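Local coordinates for DNA mismatch repair protein MutS (Thermus aquaticus, PDB 1EWQ) that binds mismatched DNA in the repair of replication errors, probably carrying out the recognition step, and has a weak ATPase activity, at residues Glu254-Ala259 with Asp620-Arg625; Leu170-Pro175 with Trp291-Leu296; Ala683-Arg688 with Leu703-Leu708; Pro301-Leu306 with Tyr542-Phe547. One frame throughout, in Å; residues are numbered along the deposited sequence.

Contact 1. Residues Glu254-Ala259 with Asp620-Arg625; sequences EATLRA and DGIYTR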
# COMPACT_ATOMS: atom_id res chain seq x y z
N GLU C 254 8.77 -3.99 23.71
CA GLU C 254 8.26 -4.02 22.35
C GLU C 254 8.14 -5.46 21.84
O GLU C 254 7.14 -5.83 21.22
CB GLU C 254 9.18 -3.24 21.40
CG GLU C 254 8.68 -3.23 19.95
CD GLU C 254 9.61 -2.45 19.02
OE1 GLU C 254 10.17 -1.42 19.46
OE2 GLU C 254 9.75 -2.87 17.85
N ALA C 255 9.15 -6.27 22.11
CA ALA C 255 9.14 -7.66 21.67
C ALA C 255 7.88 -8.38 22.16
O ALA C 255 7.27 -9.15 21.43
CB ALA C 255 10.38 -8.38 22.17
N THR C 256 7.52 -8.10 23.40
CA THR C 256 6.34 -8.70 24.03
C THR C 256 5.04 -8.20 23.41
O THR C 256 4.16 -8.98 23.05
CB THR C 256 6.32 -8.40 25.53
OG1 THR C 256 7.41 -9.07 26.17
CG2 THR C 256 5.00 -8.83 26.15
N LEU C 257 4.92 -6.88 23.30
CA LEU C 257 3.72 -6.29 22.71
C LEU C 257 3.51 -6.84 21.31
O LEU C 257 2.38 -7.09 20.91
CB LEU C 257 3.83 -4.76 22.67
CG LEU C 257 3.69 -4.06 24.02
CD1 LEU C 257 3.91 -2.58 23.85
CD2 LEU C 257 2.31 -4.33 24.60
N ARG C 258 4.61 -7.05 20.58
CA ARG C 258 4.55 -7.60 19.22
C ARG C 258 4.24 -9.09 19.22
O ARG C 258 3.39 -9.54 18.44
CB ARG C 258 5.88 -7.38 18.48
CG ARG C 258 6.13 -5.97 17.96
CD ARG C 258 7.48 -5.87 17.24
NE ARG C 258 7.68 -4.58 16.58
CZ ARG C 258 6.98 -4.15 15.53
NH1 ARG C 258 6.02 -4.90 15.02
NH2 ARG C 258 7.24 -2.96 14.99
N ALA C 259 4.93 -9.86 20.06
CA ALA C 259 4.70 -11.30 20.11
C ALA C 259 3.31 -11.65 20.61
O ALA C 259 2.75 -12.67 20.22
CB ALA C 259 5.77 -11.99 20.99
N ASP C 620 5.52 -8.13 37.50
CA ASP C 620 6.11 -6.81 37.30
C ASP C 620 6.42 -6.58 35.82
O ASP C 620 6.72 -5.46 35.40
CB ASP C 620 7.38 -6.65 38.16
CG ASP C 620 8.52 -7.53 37.71
OD1 ASP C 620 8.31 -8.44 36.87
OD2 ASP C 620 9.65 -7.31 38.20
N GLY C 621 6.29 -7.64 35.04
CA GLY C 621 6.54 -7.55 33.61
C GLY C 621 6.40 -8.88 32.90
O GLY C 621 6.53 -9.95 33.51
N ILE C 622 6.11 -8.84 31.61
CA ILE C 622 6.00 -10.06 30.82
C ILE C 622 7.09 -10.00 29.76
O ILE C 622 7.14 -9.05 28.97
CB ILE C 622 4.64 -10.16 30.13
CG1 ILE C 622 3.53 -10.26 31.19
CG2 ILE C 622 4.62 -11.36 29.20
CD1 ILE C 622 2.13 -10.11 30.62
N TYR C 623 7.96 -11.00 29.75
CA TYR C 623 9.07 -11.04 28.80
C TYR C 623 9.02 -12.28 27.91
O TYR C 623 9.09 -13.40 28.39
CB TYR C 623 10.41 -11.01 29.55
CG TYR C 623 10.52 -9.85 30.51
CD1 TYR C 623 10.37 -10.04 31.89
CD2 TYR C 623 10.75 -8.56 30.04
CE1 TYR C 623 10.44 -8.95 32.79
CE2 TYR C 623 10.82 -7.47 30.92
CZ TYR C 623 10.66 -7.67 32.29
OH TYR C 623 10.71 -6.58 33.14
N THR C 624 8.90 -12.04 26.61
CA THR C 624 8.82 -13.13 25.65
C THR C 624 10.03 -13.25 24.73
O THR C 624 10.76 -12.29 24.48
CB THR C 624 7.57 -12.96 24.74
OG1 THR C 624 7.71 -11.77 23.95
CG2 THR C 624 6.30 -12.84 25.58
N ARG C 625 10.21 -14.47 24.24
CA ARG C 625 11.26 -14.83 23.29
C ARG C 625 10.53 -15.92 22.48
O ARG C 625 10.78 -17.11 22.64
CB ARG C 625 12.48 -15.41 24.02
CG ARG C 625 13.79 -15.43 23.22
CD ARG C 625 13.68 -16.16 21.88
NE ARG C 625 13.02 -15.35 20.85
CZ ARG C 625 12.43 -15.84 19.77
NH1 ARG C 625 12.39 -17.15 19.56
NH2 ARG C 625 11.87 -15.03 18.88
O HOH W 1 10.11 -9.67 25.68

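Contact 2. Residues Leu170-Pro175 with Trp291-Leu296; sequences LFRHRP and WLRHPL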
# COMPACT_ATOMS: atom_id res chain seq x y z
N LEU C 170 8.89 4.31 24.13
CA LEU C 170 8.47 4.97 22.91
C LEU C 170 7.51 4.07 22.13
O LEU C 170 6.44 4.50 21.71
CB LEU C 170 9.70 5.32 22.05
CG LEU C 170 9.59 6.23 20.81
CD1 LEU C 170 8.66 5.59 19.81
CD2 LEU C 170 9.08 7.59 21.20
N PHE C 171 7.88 2.80 21.97
CA PHE C 171 7.04 1.87 21.22
C PHE C 171 5.63 1.67 21.80
O PHE C 171 4.66 1.69 21.05
CB PHE C 171 7.70 0.51 21.12
CG PHE C 171 6.95 -0.44 20.26
CD1 PHE C 171 7.12 -0.43 18.88
CD2 PHE C 171 6.01 -1.30 20.81
CE1 PHE C 171 6.38 -1.27 18.07
CE2 PHE C 171 5.25 -2.15 20.00
CZ PHE C 171 5.44 -2.13 18.63
N ARG C 172 5.52 1.48 23.11
CA ARG C 172 4.20 1.28 23.68
C ARG C 172 3.27 2.48 23.43
O ARG C 172 2.06 2.35 23.53
CB ARG C 172 4.29 0.97 25.20
CG ARG C 172 5.40 1.69 25.94
CD ARG C 172 5.27 1.71 27.48
NE ARG C 172 4.65 0.53 28.08
CZ ARG C 172 4.90 0.10 29.33
NH1 ARG C 172 5.79 0.76 30.08
NH2 ARG C 172 4.27 -0.95 29.84
N HIS C 173 3.83 3.64 23.11
CA HIS C 173 3.00 4.82 22.84
C HIS C 173 2.70 5.02 21.37
O HIS C 173 1.80 5.78 21.02
CB HIS C 173 3.65 6.08 23.39
CG HIS C 173 3.67 6.16 24.89
ND1 HIS C 173 2.62 6.68 25.62
CD2 HIS C 173 4.58 5.74 25.79
CE1 HIS C 173 2.89 6.58 26.91
NE2 HIS C 173 4.07 6.01 27.04
N ARG C 174 3.45 4.34 20.51
CA ARG C 174 3.27 4.45 19.07
C ARG C 174 3.03 5.90 18.65
O ARG C 174 1.96 6.24 18.13
CB ARG C 174 2.12 3.54 18.62
CG ARG C 174 2.44 2.03 18.69
CD ARG C 174 3.60 1.63 17.75
NE ARG C 174 4.80 2.41 18.02
CZ ARG C 174 5.86 2.51 17.21
NH1 ARG C 174 5.90 1.86 16.05
NH2 ARG C 174 6.87 3.30 17.56
N PRO C 175 4.02 6.77 18.87
CA PRO C 175 3.92 8.19 18.51
C PRO C 175 3.71 8.32 17.02
O PRO C 175 4.10 7.44 16.26
CB PRO C 175 5.27 8.75 18.94
CG PRO C 175 6.19 7.60 18.64
CD PRO C 175 5.42 6.42 19.19
N TRP C 291 -4.73 1.92 29.67
CA TRP C 291 -4.67 0.89 30.71
C TRP C 291 -3.89 -0.31 30.19
O TRP C 291 -3.08 -0.88 30.92
CB TRP C 291 -6.08 0.46 31.14
CG TRP C 291 -6.81 1.49 31.98
CD1 TRP C 291 -6.39 2.75 32.29
CD2 TRP C 291 -8.09 1.33 32.61
NE1 TRP C 291 -7.32 3.39 33.08
CE2 TRP C 291 -8.37 2.54 33.29
CE3 TRP C 291 -9.02 0.28 32.68
CZ2 TRP C 291 -9.55 2.73 34.02
CZ3 TRP C 291 -10.19 0.47 33.41
CH2 TRP C 291 -10.44 1.68 34.07
N LEU C 292 -4.13 -0.69 28.94
CA LEU C 292 -3.39 -1.81 28.36
C LEU C 292 -1.91 -1.45 28.19
O LEU C 292 -1.04 -2.29 28.35
CB LEU C 292 -4.00 -2.19 27.00
CG LEU C 292 -5.25 -3.08 27.02
CD1 LEU C 292 -5.85 -3.15 25.62
CD2 LEU C 292 -4.90 -4.48 27.52
N ARG C 293 -1.63 -0.19 27.86
CA ARG C 293 -0.24 0.26 27.66
C ARG C 293 0.56 0.07 28.96
O ARG C 293 1.73 -0.33 28.94
CB ARG C 293 -0.20 1.74 27.25
CG ARG C 293 0.91 2.09 26.27
CD ARG C 293 1.29 3.57 26.29
NE ARG C 293 0.16 4.49 26.20
CZ ARG C 293 -0.73 4.49 25.22
NH1 ARG C 293 -0.62 3.60 24.24
NH2 ARG C 293 -1.71 5.39 25.21
N HIS C 294 -0.07 0.38 30.09
CA HIS C 294 0.58 0.27 31.40
C HIS C 294 -0.28 -0.46 32.43
O HIS C 294 -0.99 0.19 33.21
CB HIS C 294 0.91 1.66 31.94
CG HIS C 294 1.91 2.42 31.11
ND1 HIS C 294 3.27 2.31 31.30
CD2 HIS C 294 1.73 3.26 30.07
CE1 HIS C 294 3.89 3.05 30.40
NE2 HIS C 294 2.98 3.64 29.65
N PRO C 295 -0.24 -1.80 32.44
CA PRO C 295 -1.04 -2.56 33.41
C PRO C 295 -0.54 -2.20 34.81
O PRO C 295 0.64 -1.91 34.99
CB PRO C 295 -0.74 -4.02 33.06
CG PRO C 295 -0.37 -3.96 31.58
CD PRO C 295 0.45 -2.69 31.49
N LEU C 296 -1.44 -2.22 35.79
CA LEU C 296 -1.10 -1.88 37.18
C LEU C 296 -0.40 -3.00 37.96
O LEU C 296 -0.46 -4.17 37.59
CB LEU C 296 -2.38 -1.48 37.93
CG LEU C 296 -3.35 -0.49 37.27
CD1 LEU C 296 -4.53 -0.25 38.20
CD2 LEU C 296 -2.64 0.83 36.95

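Contact 3. Residues Ala683-Arg688 with Leu703-Leu708; sequences ALHERR and LGLPRL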
# COMPACT_ATOMS: atom_id res chain seq x y z
N ALA C 683 19.49 -20.32 35.23
CA ALA C 683 19.51 -18.92 35.67
C ALA C 683 18.10 -18.41 35.93
O ALA C 683 17.87 -17.68 36.88
CB ALA C 683 20.22 -18.05 34.64
N LEU C 684 17.15 -18.81 35.08
CA LEU C 684 15.78 -18.36 35.28
C LEU C 684 15.18 -19.09 36.48
O LEU C 684 14.32 -18.55 37.17
CB LEU C 684 14.95 -18.59 34.02
CG LEU C 684 15.16 -17.49 32.97
CD1 LEU C 684 14.61 -17.91 31.62
CD2 LEU C 684 14.49 -16.21 33.46
N HIS C 685 15.65 -20.31 36.73
CA HIS C 685 15.19 -21.07 37.88
C HIS C 685 15.70 -20.35 39.14
O HIS C 685 14.93 -20.09 40.07
CB HIS C 685 15.74 -22.50 37.83
CG HIS C 685 15.55 -23.26 39.10
ND1 HIS C 685 14.41 -23.98 39.38
CD2 HIS C 685 16.36 -23.39 40.18
CE1 HIS C 685 14.52 -24.52 40.58
NE2 HIS C 685 15.69 -24.18 41.09
N GLU C 686 16.99 -20.02 39.15
CA GLU C 686 17.61 -19.29 40.26
C GLU C 686 16.90 -17.95 40.44
O GLU C 686 16.68 -17.50 41.57
CB GLU C 686 19.10 -18.99 39.98
CG GLU C 686 20.01 -20.19 39.82
CD GLU C 686 21.40 -19.79 39.27
OE1 GLU C 686 22.03 -18.88 39.88
OE2 GLU C 686 21.85 -20.37 38.25
N ARG C 687 16.57 -17.30 39.33
CA ARG C 687 15.89 -16.00 39.38
C ARG C 687 14.54 -16.11 40.07
O ARG C 687 14.04 -15.15 40.64
CB ARG C 687 15.70 -15.45 37.96
CG ARG C 687 15.23 -13.99 37.91
CD ARG C 687 16.26 -13.08 38.58
NE ARG C 687 17.59 -13.27 38.02
CZ ARG C 687 18.02 -12.72 36.88
NH1 ARG C 687 17.23 -11.93 36.17
NH2 ARG C 687 19.24 -12.98 36.44
N ARG C 688 13.96 -17.31 40.03
CA ARG C 688 12.65 -17.59 40.62
C ARG C 688 11.48 -16.94 39.88
O ARG C 688 10.39 -16.80 40.44
CB ARG C 688 12.62 -17.18 42.10
CG ARG C 688 13.59 -17.96 42.99
CD ARG C 688 13.46 -17.58 44.47
NE ARG C 688 12.49 -18.42 45.19
CZ ARG C 688 11.19 -18.17 45.29
NH1 ARG C 688 10.67 -17.08 44.72
NH2 ARG C 688 10.40 -19.00 45.96
N LEU C 703 16.73 -32.11 34.54
CA LEU C 703 17.70 -31.38 35.35
C LEU C 703 17.43 -31.53 36.84
O LEU C 703 16.31 -31.86 37.25
CB LEU C 703 17.69 -29.90 34.96
CG LEU C 703 18.04 -29.64 33.49
CD1 LEU C 703 17.94 -28.15 33.18
CD2 LEU C 703 19.43 -30.16 33.21
N GLY C 704 18.46 -31.32 37.66
CA GLY C 704 18.30 -31.43 39.10
C GLY C 704 17.95 -30.08 39.71
O GLY C 704 18.74 -29.51 40.48
N LEU C 705 16.76 -29.58 39.36
CA LEU C 705 16.28 -28.30 39.85
C LEU C 705 15.01 -28.54 40.65
O LEU C 705 14.06 -29.16 40.16
CB LEU C 705 16.03 -27.35 38.67
CG LEU C 705 17.28 -27.10 37.81
CD1 LEU C 705 16.94 -26.21 36.64
CD2 LEU C 705 18.38 -26.47 38.66
N PRO C 706 14.97 -28.05 41.90
CA PRO C 706 13.83 -28.21 42.80
C PRO C 706 12.51 -27.60 42.35
O PRO C 706 11.44 -28.13 42.67
CB PRO C 706 14.33 -27.59 44.10
CG PRO C 706 15.32 -26.59 43.65
CD PRO C 706 16.06 -27.32 42.56
N ARG C 707 12.57 -26.50 41.62
CA ARG C 707 11.35 -25.85 41.15
C ARG C 707 11.10 -26.07 39.66
O ARG C 707 10.38 -25.30 39.03
CB ARG C 707 11.40 -24.36 41.48
CG ARG C 707 11.41 -24.04 42.97
CD ARG C 707 11.46 -22.53 43.20
NE ARG C 707 12.68 -21.91 42.66
CZ ARG C 707 13.86 -21.91 43.27
NH1 ARG C 707 14.01 -22.47 44.48
NH2 ARG C 707 14.91 -21.35 42.69
N LEU C 708 11.71 -27.12 39.11
CA LEU C 708 11.51 -27.43 37.70
C LEU C 708 10.29 -28.33 37.59
O LEU C 708 10.19 -29.34 38.29
CB LEU C 708 12.74 -28.14 37.12
CG LEU C 708 12.74 -28.51 35.63
CD1 LEU C 708 14.15 -28.93 35.19
CD2 LEU C 708 11.78 -29.65 35.37

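Contact 4. Residues Pro301-Leu306 with Tyr542-Phe547; sequences PLEARL and YVRPRF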
# COMPACT_ATOMS: atom_id res chain seq x y z
N PRO C 301 -6.24 -0.92 43.61
CA PRO C 301 -6.93 -0.28 42.49
C PRO C 301 -7.47 -1.29 41.48
O PRO C 301 -8.51 -1.06 40.85
CB PRO C 301 -5.87 0.67 41.91
CG PRO C 301 -4.57 0.17 42.46
CD PRO C 301 -4.91 -0.33 43.83
N LEU C 302 -6.79 -2.42 41.34
CA LEU C 302 -7.26 -3.44 40.41
C LEU C 302 -8.58 -4.04 40.89
O LEU C 302 -9.52 -4.20 40.12
CB LEU C 302 -6.22 -4.55 40.23
CG LEU C 302 -5.04 -4.16 39.34
CD1 LEU C 302 -3.93 -5.19 39.47
CD2 LEU C 302 -5.51 -4.03 37.88
N GLU C 303 -8.66 -4.34 42.18
CA GLU C 303 -9.89 -4.91 42.74
C GLU C 303 -11.04 -3.90 42.59
O GLU C 303 -12.20 -4.29 42.43
CB GLU C 303 -9.68 -5.27 44.22
CG GLU C 303 -8.51 -6.24 44.46
CD GLU C 303 -8.86 -7.69 44.16
OE1 GLU C 303 -9.71 -7.95 43.28
OE2 GLU C 303 -8.26 -8.59 44.80
N ALA C 304 -10.72 -2.61 42.63
CA ALA C 304 -11.74 -1.57 42.48
C ALA C 304 -12.24 -1.55 41.03
O ALA C 304 -13.43 -1.38 40.79
CB ALA C 304 -11.17 -0.19 42.87
N ARG C 305 -11.33 -1.73 40.08
CA ARG C 305 -11.74 -1.75 38.67
C ARG C 305 -12.60 -3.00 38.44
O ARG C 305 -13.61 -2.94 37.74
CB ARG C 305 -10.52 -1.81 37.74
CG ARG C 305 -9.72 -0.50 37.56
CD ARG C 305 -8.60 -0.72 36.52
NE ARG C 305 -7.75 0.46 36.33
CZ ARG C 305 -6.68 0.51 35.53
NH1 ARG C 305 -6.30 -0.56 34.84
NH2 ARG C 305 -5.98 1.63 35.45
N LEU C 306 -12.20 -4.12 39.03
CA LEU C 306 -12.96 -5.35 38.87
C LEU C 306 -14.33 -5.23 39.52
O LEU C 306 -15.30 -5.81 39.03
CB LEU C 306 -12.19 -6.55 39.44
CG LEU C 306 -10.98 -7.03 38.63
CD1 LEU C 306 -10.22 -8.08 39.42
CD2 LEU C 306 -11.44 -7.59 37.27
N TYR C 542 -16.13 -14.70 30.29
CA TYR C 542 -14.90 -14.48 31.05
C TYR C 542 -15.23 -14.46 32.53
O TYR C 542 -16.38 -14.23 32.92
CB TYR C 542 -14.25 -13.14 30.71
CG TYR C 542 -13.65 -12.99 29.34
CD1 TYR C 542 -13.63 -14.05 28.43
CD2 TYR C 542 -13.10 -11.77 28.95
CE1 TYR C 542 -13.05 -13.89 27.16
CE2 TYR C 542 -12.52 -11.60 27.68
CZ TYR C 542 -12.50 -12.66 26.80
OH TYR C 542 -11.93 -12.48 25.57
N VAL C 543 -14.23 -14.68 33.38
CA VAL C 543 -14.49 -14.67 34.81
C VAL C 543 -13.57 -13.72 35.57
O VAL C 543 -12.50 -13.35 35.08
CB VAL C 543 -14.35 -16.08 35.40
CG1 VAL C 543 -15.29 -17.03 34.65
CG2 VAL C 543 -12.91 -16.56 35.29
N ARG C 544 -14.00 -13.32 36.76
CA ARG C 544 -13.20 -12.43 37.58
C ARG C 544 -12.03 -13.18 38.19
O ARG C 544 -12.22 -14.22 38.84
CB ARG C 544 -14.03 -11.79 38.70
CG ARG C 544 -13.20 -10.91 39.64
CD ARG C 544 -14.06 -10.13 40.62
NE ARG C 544 -13.24 -9.33 41.53
CZ ARG C 544 -13.67 -8.23 42.15
NH1 ARG C 544 -14.90 -7.79 41.94
NH2 ARG C 544 -12.85 -7.56 42.94
N PRO C 545 -10.79 -12.69 37.97
CA PRO C 545 -9.57 -13.29 38.49
C PRO C 545 -9.30 -12.91 39.94
O PRO C 545 -9.69 -11.83 40.39
CB PRO C 545 -8.50 -12.73 37.56
CG PRO C 545 -9.00 -11.35 37.32
CD PRO C 545 -10.46 -11.60 37.03
N ARG C 546 -8.64 -13.79 40.68
CA ARG C 546 -8.31 -13.51 42.06
C ARG C 546 -6.79 -13.36 42.11
O ARG C 546 -6.09 -14.04 41.38
CB ARG C 546 -8.75 -14.66 42.96
CG ARG C 546 -10.19 -15.11 42.75
CD ARG C 546 -11.20 -13.99 43.02
NE ARG C 546 -12.56 -14.41 42.70
CZ ARG C 546 -13.63 -13.63 42.82
NH1 ARG C 546 -13.51 -12.38 43.24
NH2 ARG C 546 -14.84 -14.09 42.50
N PHE C 547 -6.30 -12.48 42.97
CA PHE C 547 -4.86 -12.26 43.06
C PHE C 547 -4.25 -12.91 44.30
O PHE C 547 -4.80 -12.83 45.39
CB PHE C 547 -4.55 -10.76 43.05
CG PHE C 547 -5.07 -10.06 41.83
CD1 PHE C 547 -6.19 -9.24 41.90
CD2 PHE C 547 -4.45 -10.24 40.60
CE1 PHE C 547 -6.69 -8.62 40.76
CE2 PHE C 547 -4.94 -9.63 39.44
CZ PHE C 547 -6.06 -8.82 39.52
O HOH W 2 -10.76 -10.33 42.23
O HOH W 3 -8.50 -11.13 44.60

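Contact 1. Residues Glu254-Ala259 with Asp620-Arg625
The hydroxyl of T256, on helix 254-259, is the polar hub against strand 621-625. T256 OG1 donates to I622 O at 2.8 Å, approaching from above the carbonyl plane at a C=O...donor angle of 129°. It also accepts a weak bond from T624 N at 3.4 Å. A water adds a second route between T256 and T624, giving its proton to T256 OG1 at 2.8 Å and taking that of T624 N at 2.8 Å. The T256 side chain is set for this by its first torsion, OG1 lying opposite the carbonyl carbon (chi1 -67°), which leaves the methyl to turn toward I622.

Apolar contact is made by the two branch methyls, T256 CG2 and I622 CG2, which meet at 4.0 Å where the side chains cross at about a right angle. T624 faces the helix and packs a polar atom on it: its OG1 lies 3.5 Å from A259 CB and close to the T256 backbone.

Charge plays its part along the helix itself, where R258 NE makes a nearly straight salt bridge to E254 OE2 at 3.0 Å; R197 pairs with the other oxygen of E254. The strand is an outer one of the mixed sheet of the P-loop ATPase domain, pairing with strand 657-662 inward, while I622 and R251 are joined by backbone bonds on its other flank.

The T256 hydroxyl thus gives its proton to one strand carbonyl and accepts from a water and, weakly, from T624 N, a directional anchor of the helix on the sheet edge.

Contact 2. Residues Leu170-Pro175 with Trp291-Leu296
R293, at the end of helix 282-293, wraps its side chain round the carbonyl of R172, near the end of helix 163-173. From CB the chain leads to CG, which lies 3.0 Å from R172 O, a close fit, and also packs on R172 CB at 3.7 Å. CD then sits over one face of the H173 imidazole in a CH-pi contact, 3.5 Å from the ring centroid and 15° off its normal. At NE the chain passes H173 ND1 at 3.3 Å, at an angle too poor for a hydrogen bond. A bend at chi3 (-50°) folds the guanidinium back, and NH1 closes on R172 O at 3.0 Å with an N-H...O angle of 149°. Aliphatic carbons and terminal nitrogen therefore share one carbonyl.

R172 reaches the other way. Its guanidinium carries the H294 imidazole over one face, the side chains crossing at about a right angle, while NH2 stands 2.8 Å from R293 O. Its firm partners lie beyond: E169 in a salt bridge to NH1, and M250 O bonded to NH2. H173 is in turn stacked on F147 and met edge-to-face by Y133.

The junction joins the ends of two helices, one in the MutS domain II range and one in the domain III range. Buried arginines here lie next to carbonyls at helix C-termini, whose partial negative charge would probably favour their positive charge, and E169 likely offsets more of it.

Contact 3. Residues Ala683-Arg688 with Leu703-Leu708
H685 and R707 are joined by stacking and by a hydrogen bond at once. The R707 guanidinium lies flat on the H685 ring, centres 4.0 Å apart and planes at 11°, while R707 NH2 donates to H685 O at 2.9 Å with a nearly straight N-H...O angle of 170°. A bend of the arginine at chi3 (-62°) brings the flat group back over the ring. The carbonyl also accepts from R688 N, the two donors arriving from opposite faces of its plane.

R688 N belongs to the Schellman motif that ends helix 670-687, and the partner loop makes a type I beta turn from L705 to L708, leading into strand 708-716 of the P-loop ATPase domain.

Among the apolar contacts, L705 CB covers the opposite face of the imidazole in a CH-pi contact, 3.8 Å from the centroid; P706 CD comes obliquely to H685 NE2 at 3.5 Å. With an alanine in place of R707, one face of the imidazole would probably lose its flat cover and the helix-end carbonyl one of its donors.

Like charge also enters: R688 crosses the far face of the R707 guanidinium, its CG 3.7 Å from R707 NH2 and the two NE atoms 4.3 Å apart.

Contact 4. Residues Pro301-Leu306 with Tyr542-Phe547
E303 OE1 is gripped by R544 NH2, in a salt bridge of 3.2 Å, and by a water that donates to it at 2.8 Å. The N-H...O angle of the salt bridge is 163°, but the nitrogen reaches the oxygen from above the carboxylate plane, and the two flat groups are turned 41° apart. The same water accepts from R544 NE and donates to P545 O at 2.6 Å, so it ties both partners to the backbone. A second water links E303 OE2, at 2.6 Å, with F547 N; OE2 also pairs with R299, and R544 NH1 with D307.

These bonds fasten helix 299-314 to the chain leading into strand 546-547 and to the strand itself, an outer strand of a four-stranded mixed sheet in which it runs parallel to strand 613-616.

R544 is stretched out, CG opposite the backbone N (chi1 176°), and this lays its guanidinium against L306, whose CB sits over the centre of one face, 3.5 Å from R544 CZ. A leucine in place of R544 would probably leave E303 OE1 without its charged mate and the bridging water without one of its three holders.

Beyond its CB, L306 sends CD1 to F547 CE1 at 3.8 Å and P545 CG at 4.1 Å, and L302 CB adds to the same cluster. The E303 carboxylate meets F547 at the ring's edge, OE2 lying 3.6 Å from CD1.

Overall arrangement
Contacts 1 and 2 are neighbours, centres 12 Å apart, and join directly: F171 lies against E254, L257 and R258, and L257 CD1 packs on R172 CB at 3.8 Å. Contact 2 reaches contact 4 through W291, which makes a cation-pi contact with R305, and through L296, set against L302; their helices, 282-293 and 299-314, follow each other in the chain. Contact 3 stands apart, its nearest atoms about 8 Å from contact 1. Contact 1 comes near the predicted ATP site, the side chains of A259 and S590 being about 9 Å apart. DNA is distant from all four, from about 31 Å at contact 2 to about 60 Å at contact 3, measured from nearest atoms.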